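PDB 3LM8: thiamine pyrophosphokinase from Bacillus subtilis, which catalyses the ATP-dependent transfer of a pyrophosphoryl group to thiamine, giving thiamine diphosphate and AMP, a step that serves thiamine salvage. Local coordinates for residues T170-P175 / I189-I194; I155-F160 / L207-S212. The protein carries 1 engineered substitution. All blocks are in the same frame, centred on the assembly; numbering follows the deposited sequence.

Interaction 1: T170-P175 / I189-I194. With VIB (3-(4-amino-2-methyl-pyrimidin-5-ylmethyl)-5-(2-hydroxy-ethyl)-4-methyl-thiazol-3-ium), chain E.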
loop_
_atom_site.group_PDB
_atom_site.type_symbol
_atom_site.label_atom_id
_atom_site.label_comp_id
_atom_site.label_asym_id
_atom_site.label_seq_id
_atom_site.Cartn_x
_atom_site.Cartn_y
_atom_site.Cartn_z
ATOM N N THR A 170 -2.430 -18.105 -14.652
ATOM C CA THR A 170 -1.540 -18.643 -15.668
ATOM C C THR A 170 -0.120 -18.171 -15.462
ATOM O O THR A 170 0.129 -16.970 -15.368
ATOM C CB THR A 170 -1.986 -18.211 -17.063
ATOM O OG1 THR A 170 -3.324 -18.666 -17.293
ATOM C CG2 THR A 170 -1.060 -18.800 -18.120
ATOM N N GLY A 171 0.810 -19.119 -15.424
ATOM C CA GLY A 171 2.209 -18.794 -15.206
ATOM C C GLY A 171 2.497 -19.018 -13.734
ATOM O O GLY A 171 3.544 -18.627 -13.205
ATOM N N PHE A 172 1.550 -19.668 -13.069
ATOM C CA PHE A 172 1.665 -19.939 -11.646
ATOM C C PHE A 172 1.942 -21.408 -11.329
ATOM O O PHE A 172 1.532 -22.312 -12.063
ATOM C CB PHE A 172 0.383 -19.490 -10.923
ATOM C CG PHE A 172 0.150 -18.006 -10.957
ATOM C CD1 PHE A 172 0.188 -17.257 -9.789
ATOM C CD2 PHE A 172 -0.108 -17.356 -12.159
ATOM C CE1 PHE A 172 -0.029 -15.879 -9.815
ATOM C CE2 PHE A 172 -0.326 -15.977 -12.197
ATOM C CZ PHE A 172 -0.286 -15.241 -11.024
ATOM N N LYS A 173 2.643 -21.633 -10.223
ATOM C CA LYS A 173 2.957 -22.979 -9.782
ATOM C C LYS A 173 1.650 -23.735 -9.584
ATOM O O LYS A 173 1.558 -24.913 -9.900
ATOM C CB LYS A 173 3.733 -22.908 -8.467
ATOM C CG LYS A 173 4.073 -24.236 -7.809
ATOM C CD LYS A 173 5.104 -23.974 -6.715
ATOM C CE LYS A 173 5.509 -25.207 -5.949
ATOM N NZ LYS A 173 6.639 -24.860 -5.037
ATOM N N TYR A 174 0.636 -23.033 -9.076
ATOM C CA TYR A 174 -0.680 -23.618 -8.813
ATOM C C TYR A 174 -1.761 -23.015 -9.712
ATOM O O TYR A 174 -2.492 -22.124 -9.303
ATOM C CB TYR A 174 -1.053 -23.409 -7.337
ATOM C CG TYR A 174 -0.160 -24.150 -6.361
ATOM C CD1 TYR A 174 -0.384 -25.499 -6.062
ATOM C CD2 TYR A 174 0.913 -23.503 -5.735
ATOM C CE1 TYR A 174 0.434 -26.186 -5.160
ATOM C CE2 TYR A 174 1.736 -24.177 -4.836
ATOM C CZ TYR A 174 1.491 -25.519 -4.551
ATOM O OH TYR A 174 2.299 -26.185 -3.658
ATOM N N PRO A 175 -1.879 -23.515 -10.948
ATOM C CA PRO A 175 -2.865 -23.038 -11.924
ATOM C C PRO A 175 -4.313 -23.108 -11.448
ATOM O O PRO A 175 -4.640 -23.815 -10.492
ATOM C CB PRO A 175 -2.618 -23.940 -13.132
ATOM C CG PRO A 175 -1.160 -24.235 -13.025
ATOM C CD PRO A 175 -1.020 -24.544 -11.550
ATOM N N ILE A 189 -3.584 -18.844 -1.424
ATOM C CA ILE A 189 -2.486 -18.239 -0.687
ATOM C C ILE A 189 -1.241 -19.064 -0.947
ATOM O O ILE A 189 -1.320 -20.270 -1.170
ATOM C CB ILE A 189 -2.759 -18.230 0.833
ATOM C CG1 ILE A 189 -3.891 -17.256 1.142
ATOM C CG2 ILE A 189 -1.493 -17.865 1.602
ATOM C CD1 ILE A 189 -4.249 -17.191 2.601
ATOM N N SER A 190 -0.095 -18.396 -0.932
ATOM C CA SER A 190 1.182 -19.054 -1.150
ATOM C C SER A 190 1.361 -19.660 -2.544
ATOM O O SER A 190 1.719 -20.834 -2.681
ATOM C CB SER A 190 1.405 -20.126 -0.080
ATOM O OG SER A 190 1.958 -19.558 1.093
ATOM N N ASN A 191 1.106 -18.861 -3.575
ATOM C CA ASN A 191 1.288 -19.325 -4.945
ATOM C C ASN A 191 2.648 -18.781 -5.371
ATOM O O ASN A 191 3.286 -18.029 -4.636
ATOM C CB ASN A 191 0.184 -18.782 -5.861
ATOM C CG ASN A 191 -0.106 -19.701 -7.040
ATOM O OD1 ASN A 191 -1.229 -19.730 -7.560
ATOM N ND2 ASN A 191 0.902 -20.453 -7.471
ATOM N N GLU A 192 3.094 -19.169 -6.551
ATOM C CA GLU A 192 4.377 -18.714 -7.064
ATOM C C GLU A 192 4.278 -18.601 -8.570
ATOM O O GLU A 192 3.381 -19.177 -9.189
ATOM C CB GLU A 192 5.479 -19.715 -6.708
ATOM C CG GLU A 192 5.993 -19.633 -5.274
ATOM C CD GLU A 192 6.923 -20.787 -4.924
ATOM O OE1 GLU A 192 7.781 -21.147 -5.760
ATOM O OE2 GLU A 192 6.801 -21.329 -3.806
ATOM N N LEU A 193 5.196 -17.850 -9.160
ATOM C CA LEU A 193 5.216 -17.703 -10.609
ATOM C C LEU A 193 6.238 -18.722 -11.143
ATOM O O LEU A 193 7.333 -18.848 -10.590
ATOM C CB LEU A 193 5.641 -16.276 -10.966
ATOM C CG LEU A 193 4.686 -15.378 -11.770
ATOM C CD1 LEU A 193 3.230 -15.547 -11.319
ATOM C CD2 LEU A 193 5.154 -13.928 -11.607
ATOM N N ILE A 194 5.886 -19.474 -12.183
ATOM C CA ILE A 194 6.849 -20.428 -12.730
ATOM C C ILE A 194 7.428 -19.915 -14.041
ATOM O O ILE A 194 8.341 -20.507 -14.612
ATOM C CB ILE A 194 6.231 -21.832 -12.963
ATOM C CG1 ILE A 194 5.120 -21.761 -14.011
ATOM C CG2 ILE A 194 5.723 -22.398 -11.641
ATOM C CD1 ILE A 194 4.561 -23.117 -14.391
HETATM C CM2 VIB E . -4.777 -21.809 -6.329
HETATM N N4A VIB E . -2.901 -25.249 -3.558
HETATM C CM4 VIB E . 1.420 -23.461 -0.665
HETATM O O1 VIB E . 0.409 -25.448 2.491
HETATM C C7 VIB E . 0.069 -24.249 3.193
HETATM C C6 VIB E . 0.301 -23.047 2.277
HETATM C C2 VIB E . -2.290 -23.403 -0.806
HETATM S S1 VIB E . -2.251 -23.262 0.933
HETATM C C5 VIB E . -0.510 -23.209 0.991
HETATM C C4 VIB E . -0.069 -23.365 -0.318
HETATM N N3 VIB E . -1.029 -23.459 -1.241
HETATM C C7A VIB E . -0.693 -23.619 -2.663
HETATM C C4A VIB E . -2.851 -23.997 -4.004
HETATM N N3A VIB E . -3.769 -23.550 -4.875
HETATM C C2A VIB E . -3.724 -22.290 -5.328
HETATM N N1A VIB E . -2.759 -21.455 -4.914
HETATM C C6A VIB E . -1.834 -21.854 -4.059
HETATM C C5A VIB E . -1.838 -23.154 -3.566
#
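Phe-172 carries its ring anti to its own carbonyl carbon, beside the backbone N: chi1 -65° places the ring by Leu-193 and chi2 -114° turns a face to it. The two loops of the thiamine-binding beta domain meet here in a single beta bridge, Phe-172 with Leu-193, and Leu-193 CD1 sits over the ring centre, 3.5 Å from the Phe-172 centroid and 9° off the normal: a CH-pi contact in which a branched aliphatic tip suits a flat aromatic face. Ile-146 and Ile-155 pack against both residues. Two backbone bonds flank the bridge: Ile-194 N to Gly-171 O (2.7 Å) and Lys-173 N to Glu-192 O (2.8 Å), the latter donor standing above the carbonyl plane. Gly-171 has a positive phi, at which a CB would jam against the carbonyl O of Thr-170. The extended Lys-173 chain runs alongside Glu-192, and a long salt bridge joins NZ of Lys-173 to OE2 of Glu-192 (3.7 Å); Glu-192 OE1 has a second positive partner in Arg-153. Beside them Ile-194 CG2 lies 3.4 Å from Lys-173 CA, a methyl resting on the backbone. Asn-191, a pocket residue, stands between the two aromatic side chains, crossing Phe-172 at about a right angle. Tyr-174 repeats the first torsion of Phe-172 and lays a ring face on the bound thiamine, whose methylene bridge carbon C7A approaches Tyr-174 CE2 to 3.3 Å.

Interaction 2: I155-F160 / L207-S212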
loop_
_atom_site.group_PDB
_atom_site.type_symbol
_atom_site.label_atom_id
_atom_site.label_comp_id
_atom_site.label_asym_id
_atom_site.label_seq_id
_atom_site.Cartn_x
_atom_site.Cartn_y
_atom_site.Cartn_z
ATOM N N ILE A 155 3.102 -15.164 -4.041
ATOM C CA ILE A 155 2.027 -14.320 -4.539
ATOM C C ILE A 155 0.765 -14.983 -4.038
ATOM O O ILE A 155 0.455 -16.082 -4.480
ATOM C CB ILE A 155 1.975 -14.352 -6.071
ATOM C CG1 ILE A 155 3.240 -13.731 -6.649
ATOM C CG2 ILE A 155 0.714 -13.656 -6.575
ATOM C CD1 ILE A 155 3.649 -14.359 -7.965
ATOM N N SER A 156 0.051 -14.334 -3.122
ATOM C CA SER A 156 -1.184 -14.889 -2.583
ATOM C C SER A 156 -2.391 -14.075 -3.031
ATOM O O SER A 156 -2.292 -12.873 -3.255
ATOM C CB SER A 156 -1.129 -14.908 -1.058
ATOM O OG SER A 156 -0.055 -15.711 -0.599
ATOM N N PHE A 157 -3.535 -14.730 -3.160
ATOM C CA PHE A 157 -4.760 -14.045 -3.568
ATOM C C PHE A 157 -5.823 -14.290 -2.515
ATOM O O PHE A 157 -6.003 -15.413 -2.054
ATOM C CB PHE A 157 -5.258 -14.570 -4.914
ATOM C CG PHE A 157 -4.406 -14.163 -6.086
ATOM C CD1 PHE A 157 -4.355 -12.839 -6.499
ATOM C CD2 PHE A 157 -3.676 -15.113 -6.792
ATOM C CE1 PHE A 157 -3.596 -12.462 -7.601
ATOM C CE2 PHE A 157 -2.914 -14.752 -7.891
ATOM C CZ PHE A 157 -2.872 -13.425 -8.300
ATOM N N ILE A 158 -6.532 -13.238 -2.127
ATOM C CA ILE A 158 -7.571 -13.386 -1.121
ATOM C C ILE A 158 -8.821 -12.607 -1.488
ATOM O O ILE A 158 -8.759 -11.414 -1.785
ATOM C CB ILE A 158 -7.061 -12.914 0.244
ATOM C CG1 ILE A 158 -5.757 -13.640 0.568
ATOM C CG2 ILE A 158 -8.105 -13.188 1.310
ATOM C CD1 ILE A 158 -5.073 -13.141 1.796
ATOM N N PRO A 159 -9.979 -13.280 -1.477
ATOM C CA PRO A 159 -11.266 -12.653 -1.808
ATOM C C PRO A 159 -11.550 -11.565 -0.781
ATOM O O PRO A 159 -11.136 -11.694 0.372
ATOM C CB PRO A 159 -12.268 -13.807 -1.690
ATOM C CG PRO A 159 -11.414 -15.058 -1.867
ATOM C CD PRO A 159 -10.147 -14.702 -1.126
ATOM N N PHE A 160 -12.255 -10.507 -1.183
ATOM C CA PHE A 160 -12.564 -9.427 -0.250
ATOM C C PHE A 160 -14.035 -9.288 0.143
ATOM O O PHE A 160 -14.488 -9.933 1.082
ATOM C CB PHE A 160 -12.053 -8.087 -0.783
ATOM C CG PHE A 160 -12.134 -6.970 0.222
ATOM C CD1 PHE A 160 -13.219 -6.098 0.234
ATOM C CD2 PHE A 160 -11.133 -6.806 1.177
ATOM C CE1 PHE A 160 -13.306 -5.076 1.183
ATOM C CE2 PHE A 160 -11.210 -5.790 2.130
ATOM C CZ PHE A 160 -12.298 -4.924 2.132
ATOM N N LEU A 207 -10.645 -8.762 -5.466
ATOM C CA LEU A 207 -9.537 -9.640 -5.137
ATOM C C LEU A 207 -8.368 -8.884 -4.513
ATOM O O LEU A 207 -8.061 -7.753 -4.905
ATOM C CB LEU A 207 -9.065 -10.352 -6.393
ATOM C CG LEU A 207 -8.094 -11.495 -6.134
ATOM C CD1 LEU A 207 -8.877 -12.678 -5.548
ATOM C CD2 LEU A 207 -7.395 -11.891 -7.433
ATOM N N ILE A 208 -7.727 -9.509 -3.529
ATOM C CA ILE A 208 -6.573 -8.907 -2.870
ATOM C C ILE A 208 -5.368 -9.712 -3.316
ATOM O O ILE A 208 -5.467 -10.926 -3.494
ATOM C CB ILE A 208 -6.668 -8.997 -1.332
ATOM C CG1 ILE A 208 -7.967 -8.363 -0.851
ATOM C CG2 ILE A 208 -5.479 -8.258 -0.690
ATOM C CD1 ILE A 208 -8.198 -8.507 0.641
HETATM N N MSE A 209 -4.237 -9.046 -3.506
HETATM C CA MSE A 209 -3.032 -9.746 -3.915
HETATM C C MSE A 209 -1.884 -9.388 -3.006
HETATM O O MSE A 209 -1.494 -8.228 -2.905
HETATM C CB MSE A 209 -2.645 -9.399 -5.350
HETATM C CG MSE A 209 -1.325 -10.052 -5.798
HETATM SE SE MSE A 209 -0.631 -9.408 -7.500
HETATM C CE MSE A 209 -0.872 -10.976 -8.586
ATOM N N ILE A 210 -1.345 -10.394 -2.339
ATOM C CA ILE A 210 -0.220 -10.191 -1.451
ATOM C C ILE A 210 1.005 -10.852 -2.063
ATOM O O ILE A 210 1.015 -12.055 -2.324
ATOM C CB ILE A 210 -0.451 -10.827 -0.057
ATOM C CG1 ILE A 210 -1.712 -10.253 0.592
ATOM C CG2 ILE A 210 0.781 -10.603 0.828
ATOM C CD1 ILE A 210 -2.996 -10.778 -0.002
ATOM N N ARG A 211 2.029 -10.055 -2.321
ATOM C CA ARG A 211 3.270 -10.585 -2.849
ATOM C C ARG A 211 4.203 -10.439 -1.650
ATOM O O ARG A 211 4.307 -9.358 -1.060
ATOM C CB ARG A 211 3.707 -9.770 -4.062
ATOM C CG ARG A 211 2.571 -9.688 -5.092
ATOM C CD ARG A 211 3.031 -9.189 -6.437
ATOM N NE ARG A 211 4.101 -10.031 -6.967
ATOM C CZ ARG A 211 4.620 -9.905 -8.187
ATOM N NH1 ARG A 211 4.163 -8.965 -9.012
ATOM N NH2 ARG A 211 5.602 -10.713 -8.578
ATOM N N SER A 212 4.832 -11.543 -1.253
ATOM C CA SER A 212 5.703 -11.527 -0.090
ATOM C C SER A 212 6.980 -12.344 -0.173
ATOM O O SER A 212 7.310 -12.924 -1.209
ATOM C CB SER A 212 4.905 -11.955 1.143
ATOM O OG SER A 212 3.927 -12.921 0.812
#
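Ile-155 to Pro-159 pairs antiparallel with Leu-207 to Arg-211, the axes of these short segments approaching to 4.5 Å with directions 158° apart. This beta ladder ends the mixed sheet, yet Ile-155 and Phe-157 of its outermost strand, 154-159, bond onward to the backbones of Asn-191 and Cys-188. Ser-156 with Ile-210 and Ile-158 with Ile-208 are the hydrogen-bonded pairs, two bonds each; the straightest runs from Ser-156 N to Ile-210 O (2.6 Å) in the carbonyl plane. Pro-159, lacking an N-H, suits its non-hydrogen-bonded place opposite Leu-207. On one face the Phe-157 ring packs against both Leu-207 and Met-209 (a selenomethionine). Leu-207 CD2 meets Phe-157 CD1 at 3.3 Å, while Met-209, extended out to SE (chi2 -170°), makes an oblique Met-aromatic contact, SE 5.3 Å from the Phe-157 centroid. With an alanine in place of Phe-157, a gap would probably open beside Leu-207 CD2 and the end of Met-209 would lose this ring. Arg-211 runs beside Ile-155, its NH2 hydrogen-bonded to Glu-147 O. The other face, mostly isoleucine with Ser-156 among them, has Ile-158 CD1 3.6 Å from Ile-210 CD1, and Ile-208 CD1 at the edge of the Phe-160 ring, 3.4 Å from CD2.

How the interactions relate
The centres of the two interactions lie 12 Å apart, and the contacts touch. Along the chain, both segments of interaction 1 fall between those of interaction 2: strand 154-159 comes first, then the loops 170-175 and 189-194, and finally strand 207-212. Residues 189-194 run beside the strand 154-159, with probable hydrogen bonds from Ser-190 N to Ser-156 OG (2.7 Å) and from Ile-155 N to Asn-191 O (2.9 Å), while Leu-193 packs on Ile-155. The mixed sheet, which also reaches the parallel strands of the catalytic domain, is thus connected through its outermost strand, 154-159, to the loop 189-194, which with 170-175 lines the thiamine pocket.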